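Local coordinates for protein dimethylsulfoniopropionate lyase (Roseovarius nubinhibens, PDB 4B29) that probably cleaves dimethylsulfoniopropionate, releasing dimethyl sulfide, with a zinc ion held inside a cupin-type beta fold, at residues A[38-48]-A[152-160]; A[25-36]-A[51-59]. All blocks are in the same frame, centred on the assembly; numbering follows the deposited sequence.

Contact 1 of 2, residues A[38-48]-A[152-160]. With ZN (zinc ion), chain J; PO4 (phosphate ion), chain B; EDO (1,2-ethanediol), chain F.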
loop_
_atom_site.group_PDB
_atom_site.type_symbol
_atom_site.label_atom_id
_atom_site.label_comp_id
_atom_site.label_asym_id
_atom_site.label_seq_id
_atom_site.Cartn_x
_atom_site.Cartn_y
_atom_site.Cartn_z
ATOM N N TRP A 38 12.692 1.011 5.736
ATOM C CA TRP A 38 12.417 1.093 4.264
ATOM C C TRP A 38 12.395 2.570 3.854
ATOM O O TRP A 38 13.067 2.981 2.899
ATOM C CB TRP A 38 11.105 0.416 4.013
ATOM C CG TRP A 38 10.581 0.385 2.598
ATOM C CD1 TRP A 38 9.496 1.088 2.113
ATOM C CD2 TRP A 38 11.006 -0.484 1.541
ATOM N NE1 TRP A 38 9.217 0.684 0.801
ATOM C CE2 TRP A 38 10.137 -0.274 0.445
ATOM C CE3 TRP A 38 12.026 -1.455 1.434
ATOM C CZ2 TRP A 38 10.265 -0.972 -0.759
ATOM C CZ3 TRP A 38 12.152 -2.157 0.221
ATOM C CH2 TRP A 38 11.277 -1.885 -0.849
ATOM N N HIS A 39 11.633 3.391 4.600
ATOM C CA HIS A 39 11.616 4.809 4.302
ATOM C C HIS A 39 12.998 5.450 4.332
ATOM O O HIS A 39 13.356 6.192 3.426
ATOM C CB HIS A 39 10.650 5.498 5.298
ATOM C CG HIS A 39 10.565 6.982 5.150
ATOM N ND1 HIS A 39 11.445 7.845 5.762
ATOM C CD2 HIS A 39 9.618 7.747 4.555
ATOM C CE1 HIS A 39 11.101 9.091 5.468
ATOM N NE2 HIS A 39 10.011 9.053 4.730
ATOM N N GLU A 40 13.793 5.132 5.369
ATOM C CA GLU A 40 15.120 5.713 5.561
ATOM C C GLU A 40 16.011 5.323 4.389
ATOM O O GLU A 40 16.869 6.093 3.970
ATOM C CB GLU A 40 15.776 5.156 6.851
ATOM C CG GLU A 40 17.207 5.703 7.027
ATOM C CD GLU A 40 17.759 5.591 8.440
ATOM O OE1 GLU A 40 17.447 4.605 9.143
ATOM O OE2 GLU A 40 18.527 6.498 8.843
ATOM N N ALA A 41 15.818 4.093 3.910
ATOM C CA ALA A 41 16.691 3.558 2.842
ATOM C C ALA A 41 16.326 4.077 1.440
ATOM O O ALA A 41 17.128 3.864 0.510
ATOM C CB ALA A 41 16.637 2.028 2.831
ATOM N N LEU A 42 15.144 4.686 1.280
ATOM C CA LEU A 42 14.665 5.134 -0.068
ATOM C C LEU A 42 14.761 6.673 -0.169
ATOM O O LEU A 42 13.911 7.387 0.397
ATOM C CB LEU A 42 13.217 4.692 -0.321
ATOM C CG LEU A 42 13.009 3.197 -0.549
ATOM C CD1 LEU A 42 11.535 2.870 -0.580
ATOM C CD2 LEU A 42 13.622 2.794 -1.894
ATOM N N PRO A 43 15.733 7.200 -0.928
ATOM C CA PRO A 43 15.817 8.683 -1.051
ATOM C C PRO A 43 14.504 9.340 -1.523
ATOM O O PRO A 43 14.228 10.497 -1.122
ATOM C CB PRO A 43 16.887 8.888 -2.142
ATOM C CG PRO A 43 17.811 7.648 -1.921
ATOM C CD PRO A 43 16.929 6.507 -1.505
ATOM N N GLU A 44 13.745 8.668 -2.405
ATOM C CA GLU A 44 12.515 9.308 -2.862
ATOM C C GLU A 44 11.524 9.428 -1.701
ATOM O O GLU A 44 10.737 10.392 -1.655
ATOM C CB GLU A 44 11.837 8.529 -3.992
ATOM C CG GLU A 44 12.701 8.416 -5.292
ATOM C CD GLU A 44 12.987 9.738 -5.977
ATOM O OE1 GLU A 44 12.344 10.806 -5.707
ATOM O OE2 GLU A 44 13.920 9.749 -6.822
ATOM N N PHE A 45 11.522 8.436 -0.794
ATOM C CA PHE A 45 10.609 8.509 0.361
ATOM C C PHE A 45 11.075 9.643 1.278
ATOM O O PHE A 45 10.230 10.407 1.743
ATOM C CB PHE A 45 10.593 7.167 1.137
ATOM C CG PHE A 45 9.527 6.233 0.689
ATOM C CD1 PHE A 45 9.153 6.152 -0.671
ATOM C CD2 PHE A 45 8.843 5.414 1.620
ATOM C CE1 PHE A 45 8.084 5.302 -1.078
ATOM C CE2 PHE A 45 7.800 4.584 1.212
ATOM C CZ PHE A 45 7.422 4.500 -0.137
ATOM N N ARG A 46 12.376 9.747 1.558
ATOM C CA ARG A 46 12.883 10.835 2.402
ATOM C C ARG A 46 12.572 12.205 1.814
ATOM O O ARG A 46 12.309 13.164 2.558
ATOM C CB ARG A 46 14.389 10.682 2.619
ATOM C CG ARG A 46 14.727 9.270 3.160
ATOM C CD ARG A 46 16.056 9.281 3.924
ATOM N NE ARG A 46 17.144 9.886 3.146
ATOM C CZ ARG A 46 17.916 9.231 2.273
ATOM N NH1 ARG A 46 17.741 7.918 1.989
ATOM N NH2 ARG A 46 18.869 9.911 1.676
ATOM N N ALA A 47 12.647 12.298 0.485
ATOM C CA ALA A 47 12.324 13.563 -0.181
ATOM C C ALA A 47 10.838 13.925 -0.068
ATOM O O ALA A 47 10.491 15.138 -0.066
ATOM C CB ALA A 47 12.735 13.496 -1.685
ATOM N N PHE A 48 9.966 12.922 -0.017
ATOM C CA PHE A 48 8.539 13.154 -0.046
ATOM C C PHE A 48 8.025 13.563 1.331
ATOM O O PHE A 48 7.164 14.438 1.443
ATOM C CB PHE A 48 7.863 11.855 -0.471
ATOM C CG PHE A 48 6.365 11.953 -0.747
ATOM C CD1 PHE A 48 5.878 12.402 -1.982
ATOM C CD2 PHE A 48 5.463 11.523 0.233
ATOM C CE1 PHE A 48 4.474 12.386 -2.245
ATOM C CE2 PHE A 48 4.063 11.501 -0.014
ATOM C CZ PHE A 48 3.576 11.918 -1.259
ATOM N N PRO A 152 -5.117 14.147 -2.721
ATOM C CA PRO A 152 -3.775 14.119 -2.127
ATOM C C PRO A 152 -2.750 13.492 -3.077
ATOM O O PRO A 152 -3.116 12.666 -3.942
ATOM C CB PRO A 152 -3.945 13.199 -0.881
ATOM C CG PRO A 152 -5.259 12.450 -1.073
ATOM C CD PRO A 152 -6.118 13.466 -1.869
ATOM N N GLU A 153 -1.540 13.970 -2.950
ATOM C CA GLU A 153 -0.389 13.329 -3.667
ATOM C C GLU A 153 -0.055 12.002 -3.028
ATOM O O GLU A 153 -0.296 11.789 -1.831
ATOM C CB GLU A 153 0.817 14.224 -3.541
ATOM C CG GLU A 153 0.626 15.573 -4.339
ATOM C CD GLU A 153 1.784 16.477 -4.164
ATOM O OE1 GLU A 153 2.796 16.062 -3.545
ATOM O OE2 GLU A 153 1.796 17.635 -4.661
ATOM N N GLU A 154 0.571 11.114 -3.801
ATOM C CA GLU A 154 0.881 9.790 -3.273
ATOM C C GLU A 154 2.208 9.370 -3.874
ATOM O O GLU A 154 2.549 9.769 -4.985
ATOM C CB GLU A 154 -0.265 8.908 -3.764
ATOM C CG GLU A 154 -0.034 7.547 -3.973
ATOM C CD GLU A 154 -1.313 6.817 -4.303
ATOM O OE1 GLU A 154 -1.813 6.882 -5.443
ATOM O OE2 GLU A 154 -1.788 6.080 -3.449
ATOM N N LEU A 155 2.973 8.594 -3.120
ATOM C CA LEU A 155 4.272 8.054 -3.607
ATOM C C LEU A 155 4.215 6.552 -3.354
ATOM O O LEU A 155 4.268 6.093 -2.199
ATOM C CB LEU A 155 5.440 8.702 -2.856
ATOM C CG LEU A 155 6.832 8.192 -3.300
ATOM C CD1 LEU A 155 7.086 8.445 -4.804
ATOM C CD2 LEU A 155 7.916 8.854 -2.441
ATOM N N TYR A 156 4.075 5.776 -4.439
ATOM C CA TYR A 156 4.097 4.326 -4.321
ATOM C C TYR A 156 5.527 3.811 -4.168
ATOM O O TYR A 156 6.472 4.378 -4.718
ATOM C CB TYR A 156 3.581 3.693 -5.656
ATOM C CG TYR A 156 2.179 3.215 -5.574
ATOM C CD1 TYR A 156 1.117 4.138 -5.693
ATOM C CD2 TYR A 156 1.875 1.886 -5.340
ATOM C CE1 TYR A 156 -0.227 3.684 -5.639
ATOM C CE2 TYR A 156 0.576 1.434 -5.279
ATOM C CZ TYR A 156 -0.474 2.345 -5.380
ATOM O OH TYR A 156 -1.765 1.883 -5.336
ATOM N N SER A 157 5.664 2.695 -3.422
ATOM C CA SER A 157 6.869 1.834 -3.551
ATOM C C SER A 157 6.364 0.424 -3.729
ATOM O O SER A 157 5.280 0.059 -3.242
ATOM C CB SER A 157 7.840 1.924 -2.341
ATOM O OG SER A 157 7.279 1.285 -1.179
ATOM N N VAL A 158 7.179 -0.380 -4.429
ATOM C CA VAL A 158 6.880 -1.798 -4.521
ATOM C C VAL A 158 7.690 -2.583 -3.469
ATOM O O VAL A 158 8.906 -2.425 -3.376
ATOM C CB VAL A 158 7.282 -2.303 -5.932
ATOM C CG1 VAL A 158 6.886 -3.839 -6.052
ATOM C CG2 VAL A 158 6.484 -1.481 -6.957
ATOM N N VAL A 159 6.992 -3.440 -2.713
ATOM C CA VAL A 159 7.695 -4.237 -1.702
ATOM C C VAL A 159 8.053 -5.582 -2.306
ATOM O O VAL A 159 9.204 -6.029 -2.130
ATOM C CB VAL A 159 6.817 -4.472 -0.447
ATOM C CG1 VAL A 159 7.599 -5.299 0.613
ATOM C CG2 VAL A 159 6.471 -3.067 0.162
ATOM N N SER A 160 7.084 -6.179 -2.963
ATOM C CA SER A 160 7.374 -7.512 -3.572
ATOM C C SER A 160 6.454 -7.714 -4.746
ATOM O O SER A 160 5.406 -7.033 -4.913
ATOM C CB SER A 160 7.240 -8.627 -2.491
ATOM O OG SER A 160 5.974 -8.588 -1.843
HETATM ZN ZN ZN J . -3.763 6.687 -5.747
HETATM P P PO4 B . -4.414 4.018 -4.686
HETATM O O1 PO4 B . -5.557 3.099 -4.369
HETATM O O2 PO4 B . -3.466 4.008 -3.471
HETATM O O3 PO4 B . -3.655 3.603 -5.939
HETATM O O4 PO4 B . -4.868 5.423 -4.910
HETATM C C1 EDO F . -1.664 1.449 -1.608
HETATM O O1 EDO F . -1.269 0.608 -2.695
HETATM C C2 EDO F . -3.115 1.148 -1.342
HETATM O O2 EDO F . -3.503 2.145 -0.419
#
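L155 fills the middle of this contact, wedged between F45 and F48 of the short helix 43-48. Its CB sits over the face of the F48 ring, 3.8 Å from the ring centroid and 9° off the normal, a CH-pi contact. L155 holds CG anti to its backbone N (chi1 180°), which carries its methyl CD2 to F45 CD1 at 3.5 Å and F48 CB at 3.6 Å. The helix runs nearly antiparallel to strand 153-159, axes 9.8 Å apart; both rings reach L155, with F45 extending on to S157 and F48 toward E153. F45 CZ lies 3.4 Å from S157 CB, while L42 CD1 packs over one face of the same ring. Beyond F48, E153 turns to a salt bridge with R205, which also makes a cation-pi contact with the F48 ring. At the other end W38 presents its edge to the strand: NE1 donates to S157 OG over 2.8 Å, nearly straight at 163° and in the indole plane. S157 OG is hydrogen-bonded to L201 O as well, so two partners grip this buried hydroxyl. E154 and Y156 point to the other side of the strand, into the cupin interior. There E154 OE1 binds zinc at 2.0 Å with H150, H189 and an oxygen of a phosphate probably taken up from the crystallisation liquor, and Y156 OH donates to phosphate O3 at 2.6 Å. One strand thus has a helix-covered apolar face and a metal-binding face, and H183 ND1, hydrogen-bonded to E154 OE1, probably helps orient the zinc-bound carboxylate.

Contact 2 of 2, residues A[25-36]-A[51-59]. With PO4 (phosphate ion), chain C; PO4 (phosphate ion), chain D.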
loop_
_atom_site.group_PDB
_atom_site.type_symbol
_atom_site.label_atom_id
_atom_site.label_comp_id
_atom_site.label_asym_id
_atom_site.label_seq_id
_atom_site.Cartn_x
_atom_site.Cartn_y
_atom_site.Cartn_z
ATOM N N ARG A 25 0.083 -6.486 18.692
ATOM C CA ARG A 25 0.932 -5.324 18.986
ATOM C C ARG A 25 2.399 -5.558 18.602
ATOM O O ARG A 25 3.074 -4.691 18.018
ATOM C CB ARG A 25 0.758 -4.899 20.475
ATOM C CG ARG A 25 1.509 -3.643 20.840
ATOM C CD ARG A 25 1.534 -3.412 22.405
ATOM N NE ARG A 25 0.178 -3.234 22.963
ATOM C CZ ARG A 25 -0.208 -2.110 23.607
ATOM N NH1 ARG A 25 0.621 -1.058 23.679
ATOM N NH2 ARG A 25 -1.430 -2.046 24.144
ATOM N N ALA A 26 2.912 -6.751 18.891
ATOM C CA ALA A 26 4.301 -7.001 18.605
ATOM C C ALA A 26 4.549 -7.075 17.070
ATOM O O ALA A 26 5.556 -6.572 16.592
ATOM C CB ALA A 26 4.743 -8.359 19.276
ATOM N N ALA A 27 3.636 -7.723 16.373
ATOM C CA ALA A 27 3.768 -7.954 14.897
ATOM C C ALA A 27 3.679 -6.567 14.218
ATOM O O ALA A 27 4.450 -6.286 13.302
ATOM C CB ALA A 27 2.684 -8.848 14.385
ATOM N N LEU A 28 2.750 -5.718 14.679
ATOM C CA LEU A 28 2.598 -4.384 14.035
ATOM C C LEU A 28 3.738 -3.470 14.387
ATOM O O LEU A 28 4.141 -2.633 13.574
ATOM C CB LEU A 28 1.257 -3.730 14.381
ATOM C CG LEU A 28 0.048 -4.564 13.871
ATOM C CD1 LEU A 28 -1.212 -3.806 13.986
ATOM C CD2 LEU A 28 0.188 -5.148 12.501
ATOM N N THR A 29 4.283 -3.599 15.606
ATOM C CA THR A 29 5.438 -2.790 15.985
ATOM C C THR A 29 6.673 -3.192 15.164
ATOM O O THR A 29 7.430 -2.345 14.721
ATOM C CB THR A 29 5.678 -2.866 17.517
ATOM O OG1 THR A 29 4.492 -2.350 18.140
ATOM C CG2 THR A 29 6.892 -2.010 17.912
ATOM N N HIS A 30 6.825 -4.509 14.930
ATOM C CA HIS A 30 7.934 -4.981 14.132
ATOM C C HIS A 30 7.748 -4.470 12.676
ATOM O O HIS A 30 8.735 -4.032 12.043
ATOM C CB HIS A 30 8.004 -6.511 14.188
ATOM C CG HIS A 30 9.000 -7.084 13.228
ATOM N ND1 HIS A 30 10.364 -7.035 13.454
ATOM C CD2 HIS A 30 8.832 -7.703 12.030
ATOM C CE1 HIS A 30 10.993 -7.614 12.437
ATOM N NE2 HIS A 30 10.090 -8.017 11.558
ATOM N N LEU A 31 6.506 -4.492 12.213
ATOM C CA LEU A 31 6.185 -4.004 10.851
ATOM C C LEU A 31 6.511 -2.510 10.785
ATOM O O LEU A 31 7.093 -2.046 9.780
ATOM C CB LEU A 31 4.737 -4.243 10.505
ATOM C CG LEU A 31 4.199 -3.517 9.251
ATOM C CD1 LEU A 31 5.064 -3.862 7.990
ATOM C CD2 LEU A 31 2.765 -3.832 8.963
ATOM N N LEU A 32 6.135 -1.731 11.811
ATOM C CA LEU A 32 6.453 -0.303 11.742
ATOM C C LEU A 32 7.940 -0.040 11.662
ATOM O O LEU A 32 8.388 0.858 10.950
ATOM C CB LEU A 32 5.807 0.442 12.946
ATOM C CG LEU A 32 5.884 1.970 12.838
ATOM C CD1 LEU A 32 4.966 2.491 11.726
ATOM C CD2 LEU A 32 5.475 2.592 14.242
ATOM N N GLU A 33 8.744 -0.826 12.407
ATOM C CA GLU A 33 10.186 -0.678 12.357
ATOM C C GLU A 33 10.703 -0.963 10.931
ATOM O O GLU A 33 11.574 -0.261 10.452
ATOM C CB GLU A 33 10.851 -1.631 13.371
ATOM C CG GLU A 33 10.570 -1.262 14.829
ATOM C CD GLU A 33 10.870 -2.409 15.827
ATOM O OE1 GLU A 33 11.301 -3.498 15.407
ATOM O OE2 GLU A 33 10.642 -2.219 17.045
ATOM N N ALA A 34 10.174 -2.002 10.316
ATOM C CA ALA A 34 10.594 -2.392 8.974
ATOM C C ALA A 34 10.194 -1.305 7.983
ATOM O O ALA A 34 10.994 -0.977 7.092
ATOM C CB ALA A 34 9.986 -3.724 8.575
ATOM N N ALA A 35 9.029 -0.696 8.206
ATOM C CA ALA A 35 8.580 0.405 7.314
ATOM C C ALA A 35 9.458 1.633 7.481
ATOM O O ALA A 35 9.798 2.310 6.514
ATOM C CB ALA A 35 7.106 0.734 7.573
ATOM N N ARG A 36 9.868 1.942 8.716
ATOM C CA ARG A 36 10.724 3.067 8.967
ATOM C C ARG A 36 12.090 2.859 8.299
ATOM O O ARG A 36 12.670 3.786 7.689
ATOM C CB ARG A 36 10.905 3.260 10.481
ATOM C CG ARG A 36 11.735 4.514 10.800
ATOM C CD ARG A 36 11.839 4.795 12.325
ATOM N NE ARG A 36 12.564 6.060 12.495
ATOM C CZ ARG A 36 12.459 6.886 13.545
ATOM N NH1 ARG A 36 11.641 6.598 14.566
ATOM N NH2 ARG A 36 13.153 8.027 13.559
ATOM N N TRP A 51 10.016 11.183 8.298
ATOM C CA TRP A 51 9.330 10.172 9.097
ATOM C C TRP A 51 8.893 10.811 10.412
ATOM O O TRP A 51 9.712 11.419 11.046
ATOM C CB TRP A 51 10.296 9.038 9.417
ATOM C CG TRP A 51 9.591 7.850 10.067
ATOM C CD1 TRP A 51 9.579 7.545 11.405
ATOM C CD2 TRP A 51 8.800 6.872 9.418
ATOM N NE1 TRP A 51 8.835 6.412 11.617
ATOM C CE2 TRP A 51 8.354 5.959 10.415
ATOM C CE3 TRP A 51 8.439 6.641 8.073
ATOM C CZ2 TRP A 51 7.552 4.855 10.127
ATOM C CZ3 TRP A 51 7.646 5.505 7.783
ATOM C CH2 TRP A 51 7.203 4.639 8.813
ATOM N N PRO A 52 7.616 10.654 10.786
ATOM C CA PRO A 52 7.084 11.385 11.963
ATOM C C PRO A 52 7.718 10.898 13.282
ATOM O O PRO A 52 8.030 9.721 13.413
ATOM C CB PRO A 52 5.583 11.086 11.919
ATOM C CG PRO A 52 5.332 10.006 10.902
ATOM C CD PRO A 52 6.601 9.866 10.055
ATOM N N GLU A 53 7.910 11.807 14.231
ATOM C CA GLU A 53 8.460 11.426 15.510
ATOM C C GLU A 53 7.334 11.152 16.529
ATOM O O GLU A 53 7.613 10.777 17.682
ATOM C CB GLU A 53 9.445 12.512 16.006
ATOM C CG GLU A 53 10.840 12.427 15.339
ATOM C CD GLU A 53 11.489 11.020 15.416
ATOM O OE1 GLU A 53 11.614 10.460 16.532
ATOM O OE2 GLU A 53 11.880 10.476 14.345
ATOM N N ASP A 54 6.074 11.294 16.110
ATOM C CA ASP A 54 4.972 11.206 17.067
ATOM C C ASP A 54 4.029 10.013 16.883
ATOM O O ASP A 54 2.897 10.050 17.346
ATOM C CB ASP A 54 4.181 12.508 17.066
ATOM C CG ASP A 54 3.490 12.774 15.740
ATOM O OD1 ASP A 54 3.652 11.979 14.770
ATOM O OD2 ASP A 54 2.758 13.789 15.654
ATOM N N LEU A 55 4.446 8.983 16.157
ATOM C CA LEU A 55 3.538 7.860 15.886
ATOM C C LEU A 55 3.197 7.146 17.204
ATOM O O LEU A 55 4.117 6.898 18.022
ATOM C CB LEU A 55 4.201 6.843 14.922
ATOM C CG LEU A 55 4.322 7.335 13.475
ATOM C CD1 LEU A 55 5.479 6.526 12.838
ATOM C CD2 LEU A 55 3.070 6.964 12.847
ATOM N N ARG A 56 1.906 6.922 17.402
ATOM C CA ARG A 56 1.375 6.325 18.664
ATOM C C ARG A 56 0.542 5.094 18.322
ATOM O O ARG A 56 -0.407 5.173 17.544
ATOM C CB ARG A 56 0.315 7.285 19.338
ATOM C CG ARG A 56 0.729 8.636 19.842
ATOM C CD ARG A 56 1.930 8.580 20.792
ATOM N NE ARG A 56 2.559 9.914 20.830
ATOM C CZ ARG A 56 3.867 10.139 20.798
ATOM N NH1 ARG A 56 4.742 9.127 20.768
ATOM N NH2 ARG A 56 4.300 11.395 20.841
ATOM N N TRP A 57 0.808 3.982 19.021
ATOM C CA TRP A 57 -0.049 2.794 18.928
ATOM C C TRP A 57 -1.518 3.120 19.127
ATOM O O TRP A 57 -1.858 3.761 20.136
ATOM C CB TRP A 57 0.412 1.796 20.006
ATOM C CG TRP A 57 -0.485 0.618 20.134
ATOM C CD1 TRP A 57 -1.339 0.328 21.203
ATOM C CD2 TRP A 57 -0.644 -0.460 19.191
ATOM N NE1 TRP A 57 -1.988 -0.854 20.971
ATOM C CE2 TRP A 57 -1.564 -1.381 19.764
ATOM C CE3 TRP A 57 -0.052 -0.766 17.924
ATOM C CZ2 TRP A 57 -1.945 -2.583 19.119
ATOM C CZ3 TRP A 57 -0.430 -1.974 17.275
ATOM C CH2 TRP A 57 -1.375 -2.857 17.864
ATOM N N ALA A 58 -2.383 2.747 18.182
ATOM C CA ALA A 58 -3.795 3.136 18.197
ATOM C C ALA A 58 -4.703 2.119 18.890
ATOM O O ALA A 58 -5.889 2.420 19.135
ATOM C CB ALA A 58 -4.332 3.330 16.768
ATOM N N ASP A 59 -4.172 0.904 19.059
ATOM C CA ASP A 59 -4.966 -0.281 19.452
ATOM C C ASP A 59 -6.206 -0.501 18.571
ATOM O O ASP A 59 -7.309 -0.758 19.050
ATOM C CB ASP A 59 -5.357 -0.212 20.929
ATOM C CG ASP A 59 -5.447 -1.625 21.549
ATOM O OD1 ASP A 59 -4.357 -2.246 21.769
ATOM O OD2 ASP A 59 -6.598 -2.029 21.842
HETATM P P PO4 C . -3.240 -5.280 23.201
HETATM O O1 PO4 C . -3.646 -6.716 23.544
HETATM O O2 PO4 C . -2.928 -4.467 24.399
HETATM O O3 PO4 C . -1.936 -5.311 22.423
HETATM O O4 PO4 C . -4.432 -4.680 22.510
HETATM P P PO4 D . -3.104 -8.284 20.359
HETATM O O1 PO4 D . -2.613 -9.601 19.806
HETATM O O2 PO4 D . -3.751 -8.615 21.710
HETATM O O3 PO4 D . -1.999 -7.228 20.511
HETATM O O4 PO4 D . -4.194 -7.680 19.488
#
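W51 and R36 form the close-packed end of this contact, the arginine chain laid along one face of the indole. R36 CG stands 3.6 Å from the centroid of the W51 five-membered ring, a CH-pi contact. Because the chain is extended from CG to NE, the guanidinium ends over W51 CD1, at the rim of the indole, with the two planes 35° apart. P52 CD backs the opposite indole face. Where the six-membered ring slides under the helix, A35 CB comes to 4.1 Å from W51 CH2, and L32 CD1 meets the ring edge at CZ2. In the fold, 51-59 is the connection that leads from the N-terminal helices into strand 56-57, an outermost strand of the larger cupin sheet, and helix 24-41 runs alongside it in the opposite sense. Midway the fit is sparser: L32 CD2 and L55 CD1 touch at 4.2 Å, with F127 beside both leucines. W57 repeats the aromatic-arginine pairing at the start of 25-36, R25 CG lying 3.9 Å above the six-membered ring and L28 CB meeting the edge. The outer flanks are polar and exposed. R36 NH2 reaches E53 OE2 at 2.9 Å, a salt bridge whose hydrogen bond is weak, bent to 124°. W57 NE1 donates to D59 OD1, while R25, bent at chi3, gives NE and NH2 to two oxygens of one phosphate, probably a crystallisation ion; its NE bond is nearly straight at 171°.

Helix 24-41 serves both contacts: its residues 25-36 lie along 51-59 in contact 2, and its last turn brings W38 to strand 153-159 in contact 1. The centres are about 16 Å apart, and the two meet directly where H39 CG packs 3.6 Å from W51 CE3. Along the chain the segments alternate, helix 43-48 of contact 1 falling between the two segments of contact 2. Both contacts place N-terminal helices against the same seven-stranded sheet, near opposite borders: strand 56-57 is outermost on one side, whereas 153-159 is next to the last on the other. Contact 1 alone supplies a zinc ligand, E154; contact 2 lies away from the zinc site.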